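Local coordinates for protein putative aminooxidase (Propionibacterium acnes, PDB 2BA9) that isomerises polyunsaturated fatty acids to give conjugated linoleic acid and carries a bound flavin-adenine dinucleotide, at residues S7-I12 against S247-L252; I12-A17 against Y33-R38. All coordinates share one frame; numbering follows the deposited sequence.

Both contacts lie in the parallel four-stranded sheet of the FAD-binding Rossmann-type domain, and their centres are about 10 Å apart. Strand 9-12 is common to the two. It is flanked by strand 249-252 in interaction 1 and by strand 33-36 in interaction 2, and Ile12 takes part in both. Along the chain, interaction 2 is nested inside the long loop that interaction 1 closes. Interaction 2 closes a local beta-alpha-beta unit through helix 16-28, whereas interaction 1 brings in a strand more than 230 residues later. Together they fix the central strand, whose C-terminal end runs into the glycine-rich turn at the dinucleotide.

Interaction 1: S7-I12 against S247-L252; sequences SRIAII and SDVLVL
The parallel sheet of the Rossmann-type FAD domain gains its third strand here, as strand 249-252 pairs with strand 9-12. Ile9, Ala10, Ile11 and Ile12 stand opposite Val249, Leu250, Val251 and Leu252, and the axes come within 4.8 Å. Backbone bonds alternate in the usual parallel way: Ala10 N gives to Val249 O, Ala10 O takes Val251 N at 2.8 Å, and Ile12 N gives to Val251 O.

At the entry to the ladder, Arg8 and Asp248 lock together. The bond from Arg8 N to Asp248 OD2 is 2.9 Å long and nearly straight (175°), and uses the anti lone pair of the oxygen. The Arg8 chain bends at chi3 (-68°), which turns the guanidinium back onto the same carboxylate. Arg8 NE reaches Asp248 OD2 at 3.0 Å, and Arg8 NH2 forms the salt bridge to Asp248 OD1 at 3.0 Å. Both nitrogens come from above the carboxylate plane, and the two flat groups stand 67° apart. Asp248 OD2 thus accepts two bonds, as does Arg8 O, from Asp248 N and Val249 N. Glu246 is a second acidic partner of Arg8 NH2.

Apolar side chains fill both faces. On one, Ile9 CG1 lies beside Val249 CB, and Ile9 CG2 meets Val251 CG2 at 4.0 Å; helix 408-423 packs here through Phe423 and Leu418. On the other face, Ile12 CG1 touches Leu250 CD1 at 3.8 Å and Leu252 CD2 at 4.2 Å. Strand 396-398 borders strand 249-252 on its far side. A parallel sheet with its first strand inside, between 33-36 and 249-252, and leading to the dinucleotide is consistent with the Rossmann-type fold of flavin-containing amine oxidoreductases.

Interaction 2: I12-A17 against Y33-R38; sequences IGAGPA and YTILER. With FAD (flavin-adenine dinucleotide), chain D.
At the end of strand 9-12, Ile12 lies level with Leu36 of the parallel strand 33-36, and Gly13 N bonds Leu36 O at 2.8 Å. The chain then leaves the sheet through Gly13, Ala14 and Gly15, the last of which is the N-cap of helix 16-28.

Ile12 CD1 packs on Leu36 CD1 at 3.6 Å. Ile35 CG2 contacts Ala14 CB at 3.7 Å and also lies close to Gly13 O. Glu37 ties the strand end to both the turn and the cofactor. Its CG is anti to the backbone N (chi1 170°), and the chain bends at chi2 (59°), which brings the carboxylate between Ala14 and the ribose. Ala14 N meets Glu37 OE1 nearly along its C-O axis, at 2.9 Å. The same oxygen takes FAD O3B at 2.6 Å, and Glu37 OE2 takes FAD O2B at 2.5 Å. One carboxylate therefore holds both hydroxyls of the adenosine ribose. Thr39 also bonds Glu37 OE2, which would favour this rotation of the carboxylate.

With no side chains on Gly13 and Gly15, the turn lies close against the cofactor; Gly13 CA is 3.3 Å from FAD O4B. At the helix start, Ala17 N bonds the phosphate oxygen FAD O1P at 3.1 Å. Helix-dipole attraction probably adds to this hold.

Gly13, Gly15 and Gly18 fit the GxGxxG pattern. Glycine-rich turn, phosphate at the helix N-terminus and acidic residue on the ribose diol together mark the dinucleotide-binding beta-alpha-beta motif of the Rossmann fold.

Interaction 1: S7-I12 against S247-L252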
loop_
_atom_site.group_PDB
_atom_site.type_symbol
_atom_site.label_atom_id
_atom_site.label_comp_id
_atom_site.label_asym_id
_atom_site.label_seq_id
_atom_site.Cartn_x
_atom_site.Cartn_y
_atom_site.Cartn_z
ATOM N N SER A 7 -21.785 -6.968 20.467
ATOM C CA SER A 7 -21.830 -7.368 19.079
ATOM C C SER A 7 -20.676 -8.315 18.801
ATOM O O SER A 7 -19.531 -8.071 19.220
ATOM C CB SER A 7 -21.776 -6.159 18.145
ATOM O OG SER A 7 -22.945 -5.364 18.278
ATOM N N ARG A 8 -21.009 -9.416 18.135
ATOM C CA ARG A 8 -20.031 -10.338 17.600
ATOM C C ARG A 8 -19.582 -9.782 16.276
ATOM O O ARG A 8 -20.367 -9.685 15.345
ATOM C CB ARG A 8 -20.643 -11.715 17.382
ATOM C CG ARG A 8 -21.059 -12.407 18.647
ATOM C CD ARG A 8 -22.018 -13.540 18.340
ATOM N NE ARG A 8 -23.302 -13.042 17.849
ATOM C CZ ARG A 8 -24.200 -13.782 17.202
ATOM N NH1 ARG A 8 -23.981 -15.073 16.973
ATOM N NH2 ARG A 8 -25.338 -13.234 16.793
ATOM N N ILE A 9 -18.305 -9.423 16.199
ATOM C CA ILE A 9 -17.757 -8.753 15.039
ATOM C C ILE A 9 -16.756 -9.669 14.343
ATOM O O ILE A 9 -15.834 -10.193 14.974
ATOM C CB ILE A 9 -17.072 -7.442 15.444
ATOM C CG1 ILE A 9 -18.087 -6.501 16.117
ATOM C CG2 ILE A 9 -16.435 -6.798 14.230
ATOM C CD1 ILE A 9 -17.459 -5.367 16.903
ATOM N N ALA A 10 -16.959 -9.877 13.048
ATOM C CA ALA A 10 -16.070 -10.710 12.237
ATOM C C ALA A 10 -15.236 -9.785 11.378
ATOM O O ALA A 10 -15.776 -9.020 10.574
ATOM C CB ALA A 10 -16.867 -11.677 11.374
ATOM N N ILE A 11 -13.923 -9.831 11.578
ATOM C CA ILE A 11 -12.978 -9.056 10.780
ATOM C C ILE A 11 -12.348 -9.970 9.731
ATOM O O ILE A 11 -11.707 -10.973 10.080
ATOM C CB ILE A 11 -11.877 -8.404 11.680
ATOM C CG1 ILE A 11 -12.516 -7.380 12.647
ATOM C CG2 ILE A 11 -10.801 -7.746 10.819
ATOM C CD1 ILE A 11 -11.821 -7.241 14.013
ATOM N N ILE A 12 -12.529 -9.651 8.445
ATOM C CA ILE A 12 -11.886 -10.475 7.389
ATOM C C ILE A 12 -10.558 -9.859 6.941
ATOM O O ILE A 12 -10.518 -8.685 6.558
ATOM C CB ILE A 12 -12.843 -10.685 6.156
ATOM C CG1 ILE A 12 -14.242 -11.037 6.623
ATOM C CG2 ILE A 12 -12.282 -11.779 5.303
ATOM C CD1 ILE A 12 -14.414 -12.431 7.319
ATOM N N SER A 247 -22.368 -14.123 12.956
ATOM C CA SER A 247 -21.931 -12.907 13.624
ATOM C C SER A 247 -22.983 -11.807 13.463
ATOM O O SER A 247 -23.958 -11.950 12.712
ATOM C CB SER A 247 -20.591 -12.449 13.064
ATOM O OG SER A 247 -19.656 -13.517 13.081
ATOM N N ASP A 248 -22.779 -10.716 14.192
ATOM C CA ASP A 248 -23.690 -9.572 14.166
ATOM C C ASP A 248 -23.218 -8.535 13.166
ATOM O O ASP A 248 -24.027 -7.910 12.486
ATOM C CB ASP A 248 -23.770 -8.935 15.550
ATOM C CG ASP A 248 -24.397 -9.849 16.565
ATOM O OD1 ASP A 248 -25.512 -10.327 16.313
ATOM O OD2 ASP A 248 -23.786 -10.098 17.614
ATOM N N VAL A 249 -21.900 -8.364 13.090
ATOM C CA VAL A 249 -21.283 -7.330 12.259
ATOM C C VAL A 249 -20.116 -7.914 11.441
ATOM O O VAL A 249 -19.382 -8.800 11.905
ATOM C CB VAL A 249 -20.793 -6.162 13.135
ATOM C CG1 VAL A 249 -20.271 -5.017 12.287
ATOM C CG2 VAL A 249 -21.901 -5.691 14.036
ATOM N N LEU A 250 -19.988 -7.429 10.206
ATOM C CA LEU A 250 -18.909 -7.808 9.304
ATOM C C LEU A 250 -18.030 -6.608 8.967
ATOM O O LEU A 250 -18.537 -5.562 8.584
ATOM C CB LEU A 250 -19.500 -8.363 8.005
ATOM C CG LEU A 250 -18.516 -8.946 6.990
ATOM C CD1 LEU A 250 -17.745 -10.113 7.603
ATOM C CD2 LEU A 250 -19.266 -9.380 5.718
ATOM N N VAL A 251 -16.712 -6.777 9.089
ATOM C CA VAL A 251 -15.748 -5.732 8.748
ATOM C C VAL A 251 -14.735 -6.277 7.736
ATOM O O VAL A 251 -13.981 -7.205 8.034
ATOM C CB VAL A 251 -15.046 -5.162 10.007
ATOM C CG1 VAL A 251 -14.023 -4.094 9.631
ATOM C CG2 VAL A 251 -16.090 -4.585 10.948
ATOM N N LEU A 252 -14.754 -5.695 6.535
ATOM C CA LEU A 252 -13.975 -6.171 5.404
ATOM C C LEU A 252 -12.715 -5.365 5.261
ATOM O O LEU A 252 -12.786 -4.160 5.039
ATOM C CB LEU A 252 -14.777 -6.017 4.105
ATOM C CG LEU A 252 -16.114 -6.749 3.980
ATOM C CD1 LEU A 252 -16.815 -6.333 2.682
ATOM C CD2 LEU A 252 -15.923 -8.256 4.033
#

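Interaction 2: I12-A17 against Y33-R38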
loop_
_atom_site.group_PDB
_atom_site.type_symbol
_atom_site.label_atom_id
_atom_site.label_comp_id
_atom_site.label_asym_id
_atom_site.label_seq_id
_atom_site.Cartn_x
_atom_site.Cartn_y
_atom_site.Cartn_z
ATOM N N ILE A 12 -12.529 -9.651 8.445
ATOM C CA ILE A 12 -11.886 -10.475 7.389
ATOM C C ILE A 12 -10.558 -9.859 6.941
ATOM O O ILE A 12 -10.518 -8.685 6.558
ATOM C CB ILE A 12 -12.843 -10.685 6.156
ATOM C CG1 ILE A 12 -14.242 -11.037 6.623
ATOM C CG2 ILE A 12 -12.282 -11.779 5.303
ATOM C CD1 ILE A 12 -14.414 -12.431 7.319
ATOM N N GLY A 13 -9.502 -10.674 6.987
ATOM C CA GLY A 13 -8.133 -10.254 6.675
ATOM C C GLY A 13 -7.352 -9.952 7.943
ATOM O O GLY A 13 -7.798 -9.146 8.756
ATOM N N ALA A 14 -6.190 -10.592 8.102
ATOM C CA ALA A 14 -5.241 -10.271 9.194
ATOM C C ALA A 14 -3.940 -9.629 8.697
ATOM O O ALA A 14 -2.840 -9.986 9.138
ATOM C CB ALA A 14 -4.934 -11.490 10.020
ATOM N N GLY A 15 -4.082 -8.674 7.779
ATOM C CA GLY A 15 -2.996 -7.764 7.423
ATOM C C GLY A 15 -3.077 -6.582 8.370
ATOM O O GLY A 15 -3.866 -6.595 9.298
ATOM N N PRO A 16 -2.253 -5.548 8.151
ATOM C CA PRO A 16 -2.300 -4.357 8.993
ATOM C C PRO A 16 -3.707 -3.809 9.289
ATOM O O PRO A 16 -3.988 -3.442 10.425
ATOM C CB PRO A 16 -1.478 -3.350 8.185
ATOM C CG PRO A 16 -0.427 -4.236 7.504
ATOM C CD PRO A 16 -1.210 -5.443 7.110
ATOM N N ALA A 17 -4.572 -3.763 8.272
ATOM C CA ALA A 17 -5.915 -3.189 8.417
ATOM C C ALA A 17 -6.806 -4.023 9.345
ATOM O O ALA A 17 -7.518 -3.471 10.175
ATOM C CB ALA A 17 -6.575 -3.025 7.060
ATOM N N TYR A 33 -14.687 -9.882 19.119
ATOM C CA TYR A 33 -14.307 -9.795 17.727
ATOM C C TYR A 33 -13.548 -11.061 17.362
ATOM O O TYR A 33 -12.949 -11.711 18.224
ATOM C CB TYR A 33 -13.462 -8.537 17.457
ATOM C CG TYR A 33 -12.115 -8.544 18.145
ATOM C CD1 TYR A 33 -11.001 -9.151 17.550
ATOM C CD2 TYR A 33 -11.954 -7.959 19.399
ATOM C CE1 TYR A 33 -9.769 -9.167 18.194
ATOM C CE2 TYR A 33 -10.734 -7.970 20.042
ATOM C CZ TYR A 33 -9.646 -8.577 19.437
ATOM O OH TYR A 33 -8.437 -8.579 20.093
ATOM N N THR A 34 -13.603 -11.417 16.084
ATOM C CA THR A 34 -12.835 -12.530 15.537
ATOM C C THR A 34 -12.231 -12.064 14.223
ATOM O O THR A 34 -12.942 -11.496 13.386
ATOM C CB THR A 34 -13.736 -13.772 15.270
ATOM O OG1 THR A 34 -14.270 -14.253 16.511
ATOM C CG2 THR A 34 -12.949 -14.910 14.609
ATOM N N ILE A 35 -10.924 -12.276 14.059
ATOM C CA ILE A 35 -10.239 -11.970 12.809
ATOM C C ILE A 35 -10.009 -13.243 12.000
ATOM O O ILE A 35 -9.421 -14.210 12.491
ATOM C CB ILE A 35 -8.882 -11.277 13.024
ATOM C CG1 ILE A 35 -9.026 -9.997 13.850
ATOM C CG2 ILE A 35 -8.252 -10.933 11.662
ATOM C CD1 ILE A 35 -7.702 -9.554 14.532
ATOM N N LEU A 36 -10.458 -13.237 10.750
ATOM C CA LEU A 36 -10.371 -14.424 9.893
ATOM C C LEU A 36 -9.379 -14.220 8.738
ATOM O O LEU A 36 -9.596 -13.375 7.856
ATOM C CB LEU A 36 -11.753 -14.784 9.348
ATOM C CG LEU A 36 -12.846 -15.054 10.372
ATOM C CD1 LEU A 36 -14.192 -15.155 9.676
ATOM C CD2 LEU A 36 -12.544 -16.311 11.165
ATOM N N GLU A 37 -8.300 -15.013 8.761
ATOM C CA GLU A 37 -7.198 -14.925 7.803
ATOM C C GLU A 37 -7.102 -16.184 6.964
ATOM O O GLU A 37 -7.092 -17.294 7.499
ATOM C CB GLU A 37 -5.876 -14.718 8.541
ATOM C CG GLU A 37 -4.630 -14.848 7.698
ATOM C CD GLU A 37 -4.552 -13.877 6.525
ATOM O OE1 GLU A 37 -4.869 -12.677 6.672
ATOM O OE2 GLU A 37 -4.120 -14.318 5.446
ATOM N N ARG A 38 -6.989 -15.988 5.653
ATOM C CA ARG A 38 -6.968 -17.065 4.663
ATOM C C ARG A 38 -5.669 -17.881 4.735
ATOM O O ARG A 38 -5.698 -19.105 4.683
ATOM C CB ARG A 38 -7.156 -16.471 3.252
ATOM C CG ARG A 38 -7.303 -17.495 2.124
ATOM C CD ARG A 38 -7.669 -16.856 0.758
ATOM N NE ARG A 38 -7.294 -17.763 -0.340
ATOM C CZ ARG A 38 -6.973 -17.399 -1.593
ATOM N NH1 ARG A 38 -7.009 -16.118 -1.968
ATOM N NH2 ARG A 38 -6.614 -18.333 -2.486
HETATM P PA FAD D . -2.930 -6.614 2.973
HETATM O O1A FAD D . -1.605 -6.175 3.524
HETATM O O2A FAD D . -2.947 -7.084 1.533
HETATM O O5B FAD D . -3.465 -7.841 3.852
HETATM C C5B FAD D . -4.732 -8.366 3.531
HETATM C C4B FAD D . -4.969 -9.652 4.295
HETATM O O4B FAD D . -6.259 -10.136 3.982
HETATM C C3B FAD D . -3.942 -10.728 3.936
HETATM O O3B FAD D . -3.341 -11.229 5.109
HETATM C C2B FAD D . -4.754 -11.760 3.189
HETATM O O2B FAD D . -4.205 -13.075 3.277
HETATM C C1B FAD D . -6.159 -11.526 3.773
HETATM N N9A FAD D . -7.189 -12.036 2.850
HETATM C C8A FAD D . -7.348 -11.727 1.515
HETATM N N7A FAD D . -8.405 -12.434 1.025
HETATM C C5A FAD D . -8.921 -13.189 2.034
HETATM C C6A FAD D . -9.987 -14.109 2.105
HETATM N N6A FAD D . -10.954 -14.086 1.132
HETATM N N1A FAD D . -10.276 -14.703 3.328
HETATM C C2A FAD D . -9.501 -14.456 4.452
HETATM N N3A FAD D . -8.451 -13.551 4.367
HETATM C C4A FAD D . -8.152 -12.946 3.184
HETATM N N1 FAD D . 3.372 0.379 2.765
HETATM C C2 FAD D . 3.929 1.469 3.404
HETATM O O2 FAD D . 3.296 2.054 4.283
HETATM N N3 FAD D . 5.182 1.914 3.034
HETATM C C4 FAD D . 5.891 1.256 2.050
HETATM O O4 FAD D . 7.023 1.672 1.756
HETATM C C4X FAD D . 5.335 0.144 1.411
HETATM N N5 FAD D . 6.006 -0.528 0.404
HETATM C C5X FAD D . 5.537 -1.718 -0.116
HETATM C C6 FAD D . 6.302 -2.446 -1.025
HETATM C C7 FAD D . 5.831 -3.664 -1.511
HETATM C C7M FAD D . 6.691 -4.429 -2.476
HETATM C C8 FAD D . 4.592 -4.144 -1.097
HETATM C C8M FAD D . 4.039 -5.446 -1.593
HETATM C C9 FAD D . 3.832 -3.407 -0.193
HETATM C C9A FAD D . 4.287 -2.183 0.301
HETATM N N10 FAD D . 3.527 -1.410 1.198
HETATM C C10 FAD D . 4.073 -0.298 1.797
HETATM C "C1'" FAD D . 2.044 -1.555 1.269
HETATM C "C2'" FAD D . 1.599 -2.261 2.543
HETATM O "O2'" FAD D . 2.345 -3.449 2.784
HETATM C "C3'" FAD D . 0.115 -2.562 2.403
HETATM O "O3'" FAD D . -0.575 -1.370 2.019
HETATM C "C4'" FAD D . -0.450 -3.129 3.695
HETATM O "O4'" FAD D . 0.034 -4.445 3.936
HETATM C "C5'" FAD D . -1.970 -3.096 3.611
HETATM O "O5'" FAD D . -2.525 -3.878 4.631
HETATM P P FAD D . -4.021 -4.478 4.466
HETATM O O1P FAD D . -4.380 -5.338 5.663
HETATM O O2P FAD D . -4.955 -3.331 4.287
HETATM O O3P FAD D . -3.990 -5.424 3.170
#